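Long-range contact in metal transporter CNNM3 (Homo sapiens, PDB 6DFD), which probably takes part in magnesium efflux across the membrane, its cyclic nucleotide-binding homology domain serving in dimerization: residues Ile45-Ser58 against Glu71-Asn84. The protein carries 6 engineered substitutions. Numbering follows the deposited sequence.
Sequences ISPQLLLATQRFLS and EKVLLHLLKHPSVN
Helices 47-58 and 71-78 pack so that the axes of the two segments come within 9.3 Å, with their N-to-C directions 132° apart, an oblique crossing, nearer antiparallel than parallel, that brings Q54 and L75 within 5.6 Å, CA to CA. Q54 is a knob in the hole formed by E71, L74, L75 and L78. Its CG lies anti to the backbone N (chi1 177°), between the side chains of L74 and L75, and a bend at chi2 then turns the amide toward the first turn of the opposite helix. There Q54 NE2 donates to E71 OE2 at 2.7 Å, using the anti lone pair of the carboxylate, and to S58 OG at 2.9 Å; both acceptors lie close to the amide plane, which fixes the rotation of the amide. R55 NH1 reaches the same E71 OE2 at 3.0 Å from above the carboxylate plane, a bent salt bridge made by the exposed R55, while L51 CD1 sits over one face of the guanidinium, off toward its margin. A leucine at Q54 would probably cost E71 OE2 one of its two donors here, keeping the bent bond from R55, and leave S58 OG without its amide donor. In this cyclic nucleotide-binding homology domain, the helical pair lies against the beta-barrel: L57 touches F111 and L113 of strand 110-114, and L78 touches I192 of strand 189-195. L78 is the reciprocal knob, among L50, T53, Q54 and L57, with its CD1 3.6 Å from Q54 N. L75 CD1 meets the backbone of L50 and L51. Farther along, L50 CD1 abuts L78 O, and its CD2 lies near N84 OD1, which I45 CG1 approaches to 3.2 Å. The amide of N84 is held from the other end, N84 ND2 donating to L78 O at 2.9 Å and also to H80 O, bridging the turn that leads from helix 71-78 into strand 84-87.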
# COMPACT_ATOMS: atom_id res chain seq x y z
N ILE A 45 25.30 7.03 1.26
CA ILE A 45 24.59 5.97 0.56
C ILE A 45 25.46 5.42 -0.55
O ILE A 45 26.16 6.16 -1.25
CB ILE A 45 23.26 6.51 -0.01
CG1 ILE A 45 22.42 7.14 1.11
CG2 ILE A 45 22.48 5.39 -0.71
CD1 ILE A 45 22.18 6.24 2.31
N SER A 46 25.41 4.11 -0.74
CA SER A 46 26.20 3.47 -1.78
C SER A 46 25.92 4.12 -3.14
O SER A 46 24.74 4.29 -3.50
CB SER A 46 25.86 1.97 -1.82
OG SER A 46 26.05 1.43 -3.11
N PRO A 47 26.95 4.47 -3.92
CA PRO A 47 26.69 5.09 -5.24
C PRO A 47 25.91 4.19 -6.19
O PRO A 47 25.12 4.69 -7.01
CB PRO A 47 28.10 5.38 -5.78
CG PRO A 47 29.01 5.29 -4.61
CD PRO A 47 28.39 4.36 -3.63
N GLN A 48 26.13 2.88 -6.13
CA GLN A 48 25.40 1.96 -7.00
C GLN A 48 23.94 1.86 -6.59
O GLN A 48 23.07 1.65 -7.45
CB GLN A 48 26.07 0.58 -6.98
CG GLN A 48 27.55 0.56 -7.37
CD GLN A 48 28.51 1.05 -6.28
OE1 GLN A 48 28.12 1.24 -5.11
NE2 GLN A 48 29.77 1.26 -6.65
N LEU A 49 23.64 1.98 -5.29
CA LEU A 49 22.24 2.01 -4.87
C LEU A 49 21.55 3.28 -5.36
O LEU A 49 20.39 3.24 -5.78
CB LEU A 49 22.14 1.90 -3.34
CG LEU A 49 20.75 2.04 -2.70
CD1 LEU A 49 19.77 0.99 -3.23
CD2 LEU A 49 20.85 1.95 -1.18
N LEU A 50 22.24 4.42 -5.32
CA LEU A 50 21.62 5.63 -5.85
C LEU A 50 21.44 5.53 -7.36
O LEU A 50 20.44 6.03 -7.89
CB LEU A 50 22.44 6.86 -5.48
CG LEU A 50 22.44 7.13 -3.97
CD1 LEU A 50 23.27 8.38 -3.63
CD2 LEU A 50 21.03 7.28 -3.40
N LEU A 51 22.37 4.88 -8.06
CA LEU A 51 22.18 4.64 -9.49
C LEU A 51 20.98 3.74 -9.75
O LEU A 51 20.18 3.99 -10.66
CB LEU A 51 23.45 4.03 -10.09
CG LEU A 51 23.44 3.75 -11.59
CD1 LEU A 51 23.16 5.02 -12.41
CD2 LEU A 51 24.79 3.14 -11.99
N ALA A 52 20.86 2.65 -8.99
CA ALA A 52 19.69 1.78 -9.12
C ALA A 52 18.41 2.55 -8.85
O ALA A 52 17.38 2.33 -9.51
CB ALA A 52 19.80 0.60 -8.17
N THR A 53 18.45 3.45 -7.87
CA THR A 53 17.28 4.25 -7.54
C THR A 53 16.91 5.16 -8.70
O THR A 53 15.74 5.31 -9.05
CB THR A 53 17.55 5.05 -6.27
OG1 THR A 53 17.86 4.16 -5.18
CG2 THR A 53 16.33 5.89 -5.90
N GLN A 54 17.92 5.80 -9.31
CA GLN A 54 17.66 6.66 -10.46
C GLN A 54 17.06 5.87 -11.61
O GLN A 54 16.03 6.27 -12.16
CB GLN A 54 18.95 7.36 -10.89
CG GLN A 54 18.78 8.22 -12.13
CD GLN A 54 19.13 7.47 -13.37
OE1 GLN A 54 20.28 7.07 -13.54
NE2 GLN A 54 18.16 7.26 -14.24
N ARG A 55 17.68 4.74 -11.98
CA ARG A 55 17.12 3.95 -13.08
C ARG A 55 15.69 3.54 -12.78
O ARG A 55 14.81 3.56 -13.66
CB ARG A 55 17.95 2.69 -13.33
CG ARG A 55 19.43 2.88 -13.56
CD ARG A 55 19.69 3.78 -14.72
NE ARG A 55 21.07 3.63 -15.19
CZ ARG A 55 21.70 4.55 -15.91
NH1 ARG A 55 21.10 5.69 -16.22
NH2 ARG A 55 22.95 4.33 -16.31
N PHE A 56 15.44 3.11 -11.54
CA PHE A 56 14.10 2.69 -11.16
C PHE A 56 13.10 3.82 -11.35
O PHE A 56 12.05 3.63 -11.98
CB PHE A 56 14.11 2.23 -9.70
CG PHE A 56 12.75 1.85 -9.18
CD1 PHE A 56 12.20 0.62 -9.47
CD2 PHE A 56 12.03 2.72 -8.38
CE1 PHE A 56 10.96 0.26 -8.97
CE2 PHE A 56 10.78 2.36 -7.88
CZ PHE A 56 10.26 1.13 -8.17
N LEU A 57 13.39 4.99 -10.79
CA LEU A 57 12.45 6.10 -10.89
C LEU A 57 12.24 6.50 -12.34
O LEU A 57 11.10 6.72 -12.77
CB LEU A 57 12.94 7.28 -10.08
CG LEU A 57 12.94 7.11 -8.56
CD1 LEU A 57 13.54 8.36 -7.94
CD2 LEU A 57 11.53 6.88 -8.04
N SER A 58 13.32 6.60 -13.11
CA SER A 58 13.20 7.00 -14.51
C SER A 58 12.32 6.03 -15.29
O SER A 58 11.63 6.44 -16.23
CB SER A 58 14.58 7.09 -15.17
OG SER A 58 15.38 8.06 -14.53
N GLU A 71 18.12 11.71 -16.95
CA GLU A 71 18.62 10.74 -15.99
C GLU A 71 19.82 11.30 -15.24
O GLU A 71 20.00 11.02 -14.05
CB GLU A 71 18.98 9.45 -16.72
CG GLU A 71 17.78 8.75 -17.30
CD GLU A 71 18.09 7.33 -17.72
OE1 GLU A 71 18.13 7.06 -18.93
OE2 GLU A 71 18.31 6.47 -16.84
N LYS A 72 20.64 12.10 -15.92
CA LYS A 72 21.80 12.69 -15.27
C LYS A 72 21.39 13.67 -14.18
O LYS A 72 21.97 13.69 -13.09
CB LYS A 72 22.67 13.38 -16.32
CG LYS A 72 23.92 14.07 -15.80
CD LYS A 72 24.41 15.10 -16.80
CE LYS A 72 25.91 15.32 -16.71
NZ LYS A 72 26.36 15.61 -15.31
N VAL A 73 20.40 14.52 -14.48
CA VAL A 73 19.93 15.50 -13.50
C VAL A 73 19.29 14.78 -12.32
O VAL A 73 19.50 15.15 -11.15
CB VAL A 73 18.95 16.48 -14.16
CG1 VAL A 73 18.25 17.34 -13.12
CG2 VAL A 73 19.69 17.35 -15.16
N LEU A 74 18.52 13.73 -12.60
CA LEU A 74 17.90 12.98 -11.51
C LEU A 74 18.96 12.35 -10.62
O LEU A 74 18.85 12.40 -9.38
CB LEU A 74 16.97 11.91 -12.07
CG LEU A 74 16.27 11.06 -11.00
CD1 LEU A 74 15.50 11.93 -10.00
CD2 LEU A 74 15.33 10.07 -11.67
N LEU A 75 19.98 11.74 -11.21
CA LEU A 75 21.01 11.12 -10.38
C LEU A 75 21.68 12.18 -9.51
O LEU A 75 21.87 11.98 -8.30
CB LEU A 75 22.03 10.39 -11.24
CG LEU A 75 23.13 9.65 -10.46
CD1 LEU A 75 22.54 8.57 -9.56
CD2 LEU A 75 24.14 9.05 -11.41
N HIS A 76 22.01 13.32 -10.10
CA HIS A 76 22.59 14.41 -9.33
C HIS A 76 21.68 14.83 -8.18
O HIS A 76 22.16 15.12 -7.07
CB HIS A 76 22.88 15.59 -10.25
CG HIS A 76 23.55 16.75 -9.58
ND1 HIS A 76 22.98 18.00 -9.53
CD2 HIS A 76 24.74 16.85 -8.94
CE1 HIS A 76 23.79 18.82 -8.88
NE2 HIS A 76 24.86 18.15 -8.52
N LEU A 77 20.37 14.89 -8.41
CA LEU A 77 19.44 15.26 -7.35
C LEU A 77 19.45 14.24 -6.23
O LEU A 77 19.48 14.59 -5.04
CB LEU A 77 18.03 15.41 -7.92
CG LEU A 77 16.89 15.56 -6.91
CD1 LEU A 77 17.04 16.86 -6.13
CD2 LEU A 77 15.54 15.52 -7.61
N LEU A 78 19.40 12.95 -6.58
CA LEU A 78 19.36 11.90 -5.58
C LEU A 78 20.62 11.85 -4.73
O LEU A 78 20.60 11.26 -3.65
CB LEU A 78 19.15 10.55 -6.27
CG LEU A 78 17.80 10.36 -6.96
CD1 LEU A 78 17.81 9.03 -7.68
CD2 LEU A 78 16.65 10.41 -6.00
N LYS A 79 21.70 12.45 -5.20
CA LYS A 79 22.95 12.49 -4.46
C LYS A 79 23.02 13.65 -3.47
O LYS A 79 23.96 13.71 -2.68
CB LYS A 79 24.14 12.59 -5.42
CG LYS A 79 24.44 11.32 -6.20
CD LYS A 79 25.68 11.53 -7.06
CE LYS A 79 26.06 10.28 -7.84
NZ LYS A 79 27.01 10.64 -8.94
N HIS A 80 22.06 14.57 -3.51
CA HIS A 80 22.15 15.72 -2.62
C HIS A 80 21.88 15.31 -1.18
O HIS A 80 20.99 14.49 -0.91
CB HIS A 80 21.16 16.81 -3.04
CG HIS A 80 21.41 18.12 -2.37
ND1 HIS A 80 21.13 18.34 -1.03
CD2 HIS A 80 21.93 19.28 -2.83
CE1 HIS A 80 21.46 19.57 -0.71
NE2 HIS A 80 21.95 20.17 -1.78
N PRO A 81 22.63 15.85 -0.21
CA PRO A 81 22.43 15.43 1.19
C PRO A 81 21.00 15.58 1.69
O PRO A 81 20.52 14.70 2.42
CB PRO A 81 23.40 16.33 1.96
CG PRO A 81 24.47 16.66 0.99
CD PRO A 81 23.80 16.74 -0.35
N SER A 82 20.31 16.67 1.35
CA SER A 82 18.97 16.90 1.89
C SER A 82 17.95 15.89 1.37
O SER A 82 16.90 15.70 1.99
CB SER A 82 18.50 18.32 1.58
OG SER A 82 18.29 18.49 0.19
N VAL A 83 18.25 15.22 0.25
CA VAL A 83 17.33 14.24 -0.32
C VAL A 83 17.47 12.89 0.36
O VAL A 83 16.54 12.07 0.32
CB VAL A 83 17.58 14.15 -1.84
CG1 VAL A 83 16.82 12.99 -2.48
CG2 VAL A 83 17.22 15.47 -2.49
N ASN A 84 18.59 12.66 1.01
CA ASN A 84 18.86 11.40 1.69
C ASN A 84 18.52 11.59 3.15
O ASN A 84 19.21 12.32 3.87
CB ASN A 84 20.32 11.00 1.49
CG ASN A 84 20.58 10.52 0.09
OD1 ASN A 84 20.41 9.33 -0.20
ND2 ASN A 84 20.95 11.44 -0.81